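Local coordinates for uncharacterized tRNA/rRNA methyltransferase HI0380 (Haemophilus influenzae, PDB 3ILK), which probably methylates tRNA or rRNA with S-adenosyl-L-methionine as methyl donor, as a SPOUT-superfamily member of the TrmH family, at residues Phe187-Thr190 against Glu191-Tyr194; Ile193-Leu197 against Gly198-Asn202; Glu219-Glu222 against Leu223-Asn227; Arg207-Lys210 against Arg211-Arg215. All blocks are in the same frame, centred on the assembly; numbering follows the deposited sequence.

Following the chain from its N terminus, the four contacts fall in the helical C-terminal part, away from the parallel sheet. Contact 1 is a turn of helix 180-197; contact 2 shares I193 and Y194 with it and turns the end of that helix into the loop before helix 204-216. Contact 4 lies on that second helix, and contact 3 comes last, at the start of helix 220-240. Each contact joins consecutive residues; contacts 1 and 2 overlap, the others run in series, none enclosing another. Side chains tie contact 1 to contacts 3 and 4, and L226 to Y213 joins contacts 3 and 4, whereas contacts 2 and 3 stay about 8 Å apart at their nearest atoms.

Contact 1 (Phe187-Thr190 against Glu191-Tyr194); sequences FDYT and ERIY
A turn of alpha helix within helix 180-197 makes this local contact, in which Y189 touches both R192 and I193 from one turn earlier. The Y189 ring runs outward beside I193, both side chains pointing the same way, and ring atom CE1 lies 3.7 Å from I193 CG1. R192 slants across the same ring: its chain bends at chi3 (93°), which brings the guanidinium back with one face toward Y189 CD1. Ring and guanidinium planes are 27° apart, and Y189 CE1 comes within 3.5 Å of R192 NH2. E234 on helix 220-240 is a partner of both polar ends: it forms a salt bridge with R192 NH2 and a hydrogen bond with Y189 OH, which also bonds S231 OG.

Beneath these side chains runs the i to i+4 ladder that defines an alpha helix, with I193 N bonded to Y189 O at 3.0 Å and Y194 N to T190 O at 2.9 Å. T190 O also meets the Y194 ring at its edge and in its plane, 3.1 Å from CD2, while T190 CG2 lies 4.0 Å from that same CD2. D188 and E191 point the same way with carboxylate planes nearly perpendicular, D188 exposed and E191 turned toward helix 204-216. D188 OD2 and E191 OE2, like-charged acceptors, are 3.2 Å apart, but E191 is less surely placed, and K210 NZ offers a positive charge nearby.

Contact 2 (Ile193-Leu197 against Gly198-Asn202); sequences IYQSL and GFIQN
With CG1 of I200 anti to its carbonyl carbon (chi1 -62°) and the chain extended beyond it, CD1 reaches back over the last turn of helix 180-197 and stops 3.6 Å from Y194 CB. Q195 sets its own CG beside the backbone N, and this methylene passes I200 at about a right angle, 3.7 Å from I200 CB. Farther along, the Y194 and F199 rings approach obliquely, CD1 of Y194 being 4.3 Å from CD2 of F199.

These side chains lie beside a Schellman motif, a common way for an alpha helix to end. G198, the C-prime residue, has a positive phi of 99°, at which a beta carbon would collide with the L197 carbonyl oxygen. F199 N then turns back to Y194 O at 3.0 Å, nearly in line with the carbonyl bond, and G198 N makes a weak bond to Q195 O. I200 N also reaches Y194 O, at 3.3 Å and from above the carbonyl plane. V205 of helix 204-216 packs on both F199 and I200, while F199 also touches G228 of the second subunit.

One good bond from F199 N, a longer one from I200 N and a weak one from G198 N thus converge on Y194 O, satisfying a carbonyl at the capped end of the helix, where I200 CD1 packs beside the turn on Y194 CB.

Contact 3 (Glu219-Glu222 against Leu223-Asn227); sequences EKNE and LNILN
Backbone hydrogen bonds make the first group of interactions between K220 and N224, E219 and L223, and E222 and L226, the opening turns of helix 220-240. L223 N reaches E219 O at 2.8 Å, N224 N reaches K220 O at 2.8 Å, and L226 N reaches E222 O at 3.0 Å.

Capping forms the second group. E219 holds the N-cap position, and its backbone N donates to E222 OE1 at 2.7 Å and 171°, meeting the oxygen from above the carboxylate plane. E222 can reach back because its CG lies beside the backbone N (chi1 -67°) and the chain beyond it is extended. The bond is the backbone-to-side-chain half of a capping box, and the negative carboxylate probably also suits the positive end of the helix dipole. N221 ND2 adds a weak bond to E219 OE1.

Side-chain contacts make the third group. K220, bent at chi2 and chi4, slants across N224 and brings CE to 3.6 Å from N224 OD1. L226 rests its CG over the preceding turn, 3.6 Å from E222 O.

Around this helix start, L223 and L226 pack on F186 of helix 180-197, and L226 also packs on Y213 of its own chain. Salt bridges reach helix 204-216 of the second subunit, E219 with R211 and E222 with R215 of that chain, and I225 and L226 meet L209 and Y213 there.

Contact 4 (Arg207-Lys210 against Arg211-Arg215); sequences RKLK and RLYYR
Four backbone hydrogen bonds bind R207-K210 to R211-R215, and Y214 N to K210 O is the shortest at 2.8 Å. Y213 N follows, 2.9 Å from L209 O, and L212 N and R211 N reach K208 O and R207 O one residue earlier in turn. The guanidinium groups of R211 and R215 reach the second subunit: R211 forms a salt bridge with E219 of that chain, and R215 with its E222. The hydroxyl of Y213 is hydrogen-bonded to the hydroxyl of Y213 of the second subunit.

Packing follows from the same helical spacing. L209 and Y213 lie side by side, pointing the same way, with L209 CD2 4.0 Å from Y213 CE2. L212 completes the group: its CD2 lies 4.2 Å from L209 CD2 and also sits over one face of the Y213 ring, offset toward the rim, so the three side chains form one apolar patch. That patch meets M229, E222 and L226 of the second subunit. Y214 CG stands beside the backbone N (chi1 -72°), which folds the ring back along the helix until CE2 is 3.8 Å from K210 CB and CD2 is 3.2 Å from K210 O. The ring of F187 on helix 180-197 then meets Y214 edge to face.

An amphipathic alpha helix is built in this way, here with L209, L212 and Y213 buried, R207 and R211 among the exposed residues, and Y213 and Y214 both meeting F187 of helix 180-197.

Contact 1 (Phe187-Thr190 against Glu191-Tyr194)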
# COMPACT_ATOMS: atom_id res chain seq x y z
N PHE A 187 -6.68 20.02 -31.74
CA PHE A 187 -5.49 20.87 -31.73
C PHE A 187 -5.81 22.20 -32.40
O PHE A 187 -5.55 23.23 -31.82
CB PHE A 187 -4.26 20.19 -32.37
CG PHE A 187 -3.78 18.97 -31.63
CD1 PHE A 187 -3.53 19.02 -30.24
CD2 PHE A 187 -3.52 17.80 -32.32
CE1 PHE A 187 -3.07 17.89 -29.57
CE2 PHE A 187 -3.06 16.67 -31.66
CZ PHE A 187 -2.85 16.70 -30.29
N ASP A 188 -6.41 22.17 -33.59
CA ASP A 188 -6.88 23.41 -34.22
C ASP A 188 -7.82 24.24 -33.33
O ASP A 188 -7.73 25.46 -33.31
CB ASP A 188 -7.52 23.11 -35.58
CG ASP A 188 -6.56 22.39 -36.49
OD1 ASP A 188 -6.87 22.13 -37.70
OD2 ASP A 188 -5.45 22.12 -35.97
N TYR A 189 -8.67 23.55 -32.57
CA TYR A 189 -9.59 24.19 -31.64
C TYR A 189 -8.84 24.87 -30.47
O TYR A 189 -9.10 26.03 -30.18
CB TYR A 189 -10.63 23.16 -31.17
CG TYR A 189 -11.87 23.69 -30.40
CD1 TYR A 189 -12.23 25.05 -30.43
CD2 TYR A 189 -12.70 22.80 -29.72
CE1 TYR A 189 -13.37 25.49 -29.80
CE2 TYR A 189 -13.85 23.24 -29.03
CZ TYR A 189 -14.18 24.59 -29.08
OH TYR A 189 -15.31 25.04 -28.43
N THR A 190 -7.95 24.14 -29.79
CA THR A 190 -7.03 24.71 -28.80
C THR A 190 -6.30 25.96 -29.36
O THR A 190 -6.28 27.02 -28.72
CB THR A 190 -5.98 23.66 -28.34
OG1 THR A 190 -6.65 22.52 -27.76
CG2 THR A 190 -4.99 24.25 -27.33
N GLU A 191 -5.72 25.82 -30.56
CA GLU A 191 -4.98 26.92 -31.21
C GLU A 191 -5.83 28.17 -31.42
O GLU A 191 -5.49 29.25 -30.92
CB GLU A 191 -4.46 26.54 -32.59
CG GLU A 191 -3.78 25.20 -32.70
CD GLU A 191 -3.18 24.98 -34.08
OE1 GLU A 191 -2.71 25.97 -34.70
OE2 GLU A 191 -3.17 23.81 -34.55
N ARG A 192 -6.90 28.01 -32.20
CA ARG A 192 -7.87 29.09 -32.41
C ARG A 192 -8.26 29.80 -31.10
O ARG A 192 -8.20 31.03 -31.01
CB ARG A 192 -9.12 28.58 -33.14
CG ARG A 192 -10.10 29.73 -33.39
CD ARG A 192 -11.30 29.34 -34.22
NE ARG A 192 -12.43 28.94 -33.38
CZ ARG A 192 -12.96 27.73 -33.39
NH1 ARG A 192 -12.45 26.80 -34.19
NH2 ARG A 192 -13.99 27.45 -32.61
N ILE A 193 -8.66 29.03 -30.09
CA ILE A 193 -9.13 29.61 -28.82
C ILE A 193 -8.02 30.39 -28.10
O ILE A 193 -8.22 31.52 -27.65
CB ILE A 193 -9.78 28.52 -27.90
CG1 ILE A 193 -11.18 28.12 -28.43
CG2 ILE A 193 -9.82 28.94 -26.41
CD1 ILE A 193 -12.22 29.29 -28.49
N TYR A 194 -6.84 29.80 -28.04
CA TYR A 194 -5.74 30.41 -27.32
C TYR A 194 -5.04 31.53 -28.09
O TYR A 194 -4.37 32.37 -27.50
CB TYR A 194 -4.82 29.35 -26.73
CG TYR A 194 -5.48 28.73 -25.51
CD1 TYR A 194 -5.27 29.26 -24.24
CD2 TYR A 194 -6.35 27.65 -25.64
CE1 TYR A 194 -5.90 28.72 -23.12
CE2 TYR A 194 -7.00 27.11 -24.52
CZ TYR A 194 -6.76 27.64 -23.26
OH TYR A 194 -7.39 27.11 -22.17

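Contact 2 (Ile193-Leu197 against Gly198-Asn202)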
# COMPACT_ATOMS: atom_id res chain seq x y z
N ILE A 193 -8.66 29.03 -30.09
CA ILE A 193 -9.13 29.61 -28.82
C ILE A 193 -8.02 30.39 -28.10
O ILE A 193 -8.22 31.52 -27.65
CB ILE A 193 -9.78 28.52 -27.90
CG1 ILE A 193 -11.18 28.12 -28.43
CG2 ILE A 193 -9.82 28.94 -26.41
CD1 ILE A 193 -12.22 29.29 -28.49
N TYR A 194 -6.84 29.80 -28.04
CA TYR A 194 -5.74 30.41 -27.32
C TYR A 194 -5.04 31.53 -28.09
O TYR A 194 -4.37 32.37 -27.50
CB TYR A 194 -4.82 29.35 -26.73
CG TYR A 194 -5.48 28.73 -25.51
CD1 TYR A 194 -5.27 29.26 -24.24
CD2 TYR A 194 -6.35 27.65 -25.64
CE1 TYR A 194 -5.90 28.72 -23.12
CE2 TYR A 194 -7.00 27.11 -24.52
CZ TYR A 194 -6.76 27.64 -23.26
OH TYR A 194 -7.39 27.11 -22.17
N GLN A 195 -5.23 31.55 -29.41
CA GLN A 195 -4.89 32.71 -30.22
C GLN A 195 -5.92 33.81 -30.05
O GLN A 195 -5.60 35.00 -30.11
CB GLN A 195 -4.80 32.33 -31.70
CG GLN A 195 -3.53 31.61 -32.07
CD GLN A 195 -3.18 31.79 -33.52
OE1 GLN A 195 -3.79 31.18 -34.40
NE2 GLN A 195 -2.18 32.63 -33.78
N SER A 196 -7.17 33.41 -29.86
CA SER A 196 -8.27 34.34 -29.64
C SER A 196 -8.03 35.09 -28.34
O SER A 196 -8.30 36.29 -28.23
CB SER A 196 -9.60 33.58 -29.60
OG SER A 196 -10.71 34.46 -29.57
N LEU A 197 -7.51 34.37 -27.35
CA LEU A 197 -7.18 34.96 -26.04
C LEU A 197 -6.03 35.96 -26.10
O LEU A 197 -6.03 36.96 -25.37
CB LEU A 197 -6.85 33.85 -25.02
CG LEU A 197 -7.92 33.35 -24.05
CD1 LEU A 197 -9.33 33.81 -24.40
CD2 LEU A 197 -7.85 31.83 -23.92
N GLY A 198 -5.06 35.71 -26.98
CA GLY A 198 -3.86 36.53 -27.07
C GLY A 198 -2.70 35.88 -26.34
O GLY A 198 -1.74 36.54 -25.97
N PHE A 199 -2.80 34.57 -26.12
CA PHE A 199 -1.77 33.80 -25.44
C PHE A 199 -0.68 33.28 -26.39
O PHE A 199 0.51 33.39 -26.10
CB PHE A 199 -2.40 32.64 -24.65
CG PHE A 199 -1.40 31.75 -23.96
CD1 PHE A 199 -0.70 32.20 -22.84
CD2 PHE A 199 -1.16 30.46 -24.43
CE1 PHE A 199 0.22 31.38 -22.20
CE2 PHE A 199 -0.24 29.63 -23.80
CZ PHE A 199 0.45 30.09 -22.68
N ILE A 200 -1.10 32.71 -27.51
CA ILE A 200 -0.19 32.14 -28.51
C ILE A 200 0.47 33.25 -29.32
O ILE A 200 -0.22 34.10 -29.88
CB ILE A 200 -0.92 31.14 -29.45
CG1 ILE A 200 -1.48 29.96 -28.66
CG2 ILE A 200 0.02 30.64 -30.58
CD1 ILE A 200 -2.47 29.11 -29.41
N GLN A 201 1.81 33.24 -29.39
CA GLN A 201 2.58 34.17 -30.23
C GLN A 201 3.47 33.45 -31.24
O GLN A 201 3.90 34.05 -32.24
CB GLN A 201 3.44 35.10 -29.38
CG GLN A 201 2.91 36.52 -29.27
CD GLN A 201 1.72 36.62 -28.36
OE1 GLN A 201 1.86 36.67 -27.14
NE2 GLN A 201 0.52 36.66 -28.94
N ASN A 202 3.74 32.17 -30.98
CA ASN A 202 4.59 31.36 -31.86
C ASN A 202 4.18 29.89 -31.85
O ASN A 202 3.54 29.41 -30.91
CB ASN A 202 6.08 31.55 -31.49
CG ASN A 202 6.56 30.60 -30.40
OD1 ASN A 202 7.57 29.91 -30.58
ND2 ASN A 202 5.86 30.57 -29.27

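Contact 3 (Glu219-Glu222 against Leu223-Asn227)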
# COMPACT_ATOMS: atom_id res chain seq x y z
N GLU A 219 -7.47 9.11 -24.02
CA GLU A 219 -8.69 8.33 -24.21
C GLU A 219 -9.79 9.22 -24.83
O GLU A 219 -9.75 10.45 -24.72
CB GLU A 219 -9.12 7.66 -22.91
CG GLU A 219 -8.21 6.51 -22.49
CD GLU A 219 -8.37 6.12 -21.02
OE1 GLU A 219 -9.45 6.33 -20.45
OE2 GLU A 219 -7.40 5.59 -20.43
N LYS A 220 -10.77 8.59 -25.48
CA LYS A 220 -11.88 9.34 -26.12
C LYS A 220 -12.66 10.16 -25.09
O LYS A 220 -13.04 11.30 -25.37
CB LYS A 220 -12.79 8.41 -26.92
CG LYS A 220 -13.93 9.13 -27.70
CD LYS A 220 -13.45 10.22 -28.68
CE LYS A 220 -14.64 11.07 -29.21
NZ LYS A 220 -15.65 10.23 -29.95
N ASN A 221 -12.87 9.60 -23.90
CA ASN A 221 -13.56 10.34 -22.85
C ASN A 221 -12.72 11.50 -22.28
O ASN A 221 -13.27 12.55 -21.99
CB ASN A 221 -14.13 9.41 -21.76
CG ASN A 221 -13.11 9.06 -20.72
OD1 ASN A 221 -13.24 9.46 -19.55
ND2 ASN A 221 -12.08 8.32 -21.13
N GLU A 222 -11.41 11.30 -22.17
CA GLU A 222 -10.48 12.41 -21.92
C GLU A 222 -10.54 13.50 -23.01
O GLU A 222 -10.65 14.72 -22.73
CB GLU A 222 -9.05 11.89 -21.77
CG GLU A 222 -8.83 11.03 -20.53
CD GLU A 222 -7.53 10.25 -20.54
OE1 GLU A 222 -6.90 10.14 -21.61
OE2 GLU A 222 -7.12 9.74 -19.46
N LEU A 223 -10.47 13.08 -24.28
CA LEU A 223 -10.63 14.06 -25.35
C LEU A 223 -11.96 14.80 -25.13
O LEU A 223 -12.01 16.02 -25.20
CB LEU A 223 -10.52 13.42 -26.74
CG LEU A 223 -10.57 14.36 -27.97
CD1 LEU A 223 -9.47 15.36 -27.91
CD2 LEU A 223 -10.46 13.51 -29.23
N ASN A 224 -13.03 14.07 -24.79
CA ASN A 224 -14.33 14.67 -24.53
C ASN A 224 -14.30 15.78 -23.48
O ASN A 224 -14.82 16.88 -23.71
CB ASN A 224 -15.38 13.61 -24.21
CG ASN A 224 -15.80 12.85 -25.45
OD1 ASN A 224 -15.53 13.32 -26.55
ND2 ASN A 224 -16.43 11.71 -25.29
N ILE A 225 -13.66 15.49 -22.35
CA ILE A 225 -13.50 16.49 -21.32
C ILE A 225 -12.77 17.75 -21.86
O ILE A 225 -13.25 18.87 -21.66
CB ILE A 225 -12.78 15.88 -20.07
CG1 ILE A 225 -13.78 15.18 -19.15
CG2 ILE A 225 -12.06 16.95 -19.28
CD1 ILE A 225 -14.20 13.79 -19.56
N LEU A 226 -11.63 17.56 -22.51
CA LEU A 226 -10.78 18.67 -22.99
C LEU A 226 -11.41 19.54 -24.06
O LEU A 226 -11.18 20.77 -24.08
CB LEU A 226 -9.46 18.14 -23.54
CG LEU A 226 -8.44 17.50 -22.59
CD1 LEU A 226 -7.29 16.88 -23.44
CD2 LEU A 226 -7.94 18.46 -21.49
N ASN A 227 -12.16 18.91 -24.97
CA ASN A 227 -12.99 19.60 -25.94
C ASN A 227 -14.10 20.37 -25.21
O ASN A 227 -14.43 21.49 -25.61
CB ASN A 227 -13.58 18.61 -26.99
CG ASN A 227 -12.71 18.47 -28.24
OD1 ASN A 227 -11.90 19.34 -28.55
ND2 ASN A 227 -12.89 17.36 -28.98

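Contact 4 (Arg207-Lys210 against Arg211-Arg215)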
# COMPACT_ATOMS: atom_id res chain seq x y z
N ARG A 207 3.30 22.84 -30.73
CA ARG A 207 4.24 21.74 -30.97
C ARG A 207 4.48 20.97 -29.67
O ARG A 207 4.49 19.73 -29.66
CB ARG A 207 5.57 22.27 -31.53
CG ARG A 207 6.54 21.18 -31.96
CD ARG A 207 7.98 21.65 -32.10
NE ARG A 207 8.52 22.17 -30.86
CZ ARG A 207 8.94 23.43 -30.68
NH1 ARG A 207 8.90 24.30 -31.69
NH2 ARG A 207 9.40 23.81 -29.50
N LYS A 208 4.67 21.72 -28.59
CA LYS A 208 4.90 21.12 -27.28
C LYS A 208 3.63 20.47 -26.77
O LYS A 208 3.69 19.45 -26.09
CB LYS A 208 5.42 22.14 -26.27
CG LYS A 208 6.86 22.59 -26.52
CD LYS A 208 7.57 22.90 -25.21
CE LYS A 208 8.62 23.97 -25.36
NZ LYS A 208 8.74 24.74 -24.08
N LEU A 209 2.48 21.06 -27.11
CA LEU A 209 1.19 20.50 -26.71
C LEU A 209 0.89 19.18 -27.41
O LEU A 209 0.42 18.23 -26.76
CB LEU A 209 0.04 21.50 -26.91
CG LEU A 209 -0.01 22.61 -25.86
CD1 LEU A 209 -0.93 23.70 -26.35
CD2 LEU A 209 -0.45 22.12 -24.47
N LYS A 210 1.16 19.11 -28.71
CA LYS A 210 0.93 17.88 -29.46
C LYS A 210 1.82 16.79 -28.87
O LYS A 210 1.37 15.69 -28.58
CB LYS A 210 1.17 18.08 -30.96
CG LYS A 210 0.13 18.99 -31.60
CD LYS A 210 0.53 19.43 -33.01
CE LYS A 210 -0.26 20.67 -33.39
NZ LYS A 210 -0.58 20.74 -34.82
N ARG A 211 3.09 17.13 -28.68
CA ARG A 211 4.04 16.21 -28.08
C ARG A 211 3.49 15.65 -26.75
O ARG A 211 3.46 14.44 -26.53
CB ARG A 211 5.37 16.93 -27.88
CG ARG A 211 6.52 16.05 -27.49
CD ARG A 211 7.66 16.90 -26.97
NE ARG A 211 8.68 16.12 -26.29
CZ ARG A 211 8.86 16.10 -24.98
NH1 ARG A 211 8.10 16.83 -24.17
NH2 ARG A 211 9.82 15.35 -24.46
N LEU A 212 3.02 16.56 -25.89
CA LEU A 212 2.43 16.19 -24.61
C LEU A 212 1.24 15.23 -24.76
O LEU A 212 1.20 14.18 -24.10
CB LEU A 212 1.95 17.46 -23.90
CG LEU A 212 0.97 17.26 -22.74
CD1 LEU A 212 1.66 16.51 -21.62
CD2 LEU A 212 0.42 18.59 -22.30
N TYR A 213 0.30 15.60 -25.63
CA TYR A 213 -0.95 14.87 -25.76
C TYR A 213 -0.81 13.54 -26.49
O TYR A 213 -1.43 12.55 -26.09
CB TYR A 213 -2.08 15.75 -26.31
CG TYR A 213 -2.58 16.73 -25.26
CD1 TYR A 213 -3.01 16.27 -24.02
CD2 TYR A 213 -2.59 18.12 -25.49
CE1 TYR A 213 -3.46 17.13 -23.05
CE2 TYR A 213 -3.04 19.01 -24.48
CZ TYR A 213 -3.48 18.50 -23.27
OH TYR A 213 -3.92 19.34 -22.24
N TYR A 214 0.05 13.51 -27.52
CA TYR A 214 0.46 12.26 -28.18
C TYR A 214 1.19 11.32 -27.20
O TYR A 214 0.92 10.12 -27.18
CB TYR A 214 1.34 12.51 -29.42
CG TYR A 214 0.60 13.08 -30.62
CD1 TYR A 214 -0.64 12.56 -31.02
CD2 TYR A 214 1.13 14.13 -31.38
CE1 TYR A 214 -1.34 13.08 -32.09
CE2 TYR A 214 0.43 14.65 -32.49
CZ TYR A 214 -0.80 14.12 -32.83
OH TYR A 214 -1.51 14.61 -33.92
N ARG A 215 2.10 11.86 -26.41
CA ARG A 215 2.76 11.07 -25.37
C ARG A 215 1.72 10.50 -24.39
O ARG A 215 1.78 9.33 -24.01
CB ARG A 215 3.79 11.93 -24.64
CG ARG A 215 4.93 11.16 -24.01
CD ARG A 215 5.98 12.09 -23.44
NE ARG A 215 5.56 12.67 -22.16
CZ ARG A 215 5.32 13.96 -21.95
NH1 ARG A 215 5.46 14.85 -22.93
NH2 ARG A 215 4.94 14.37 -20.74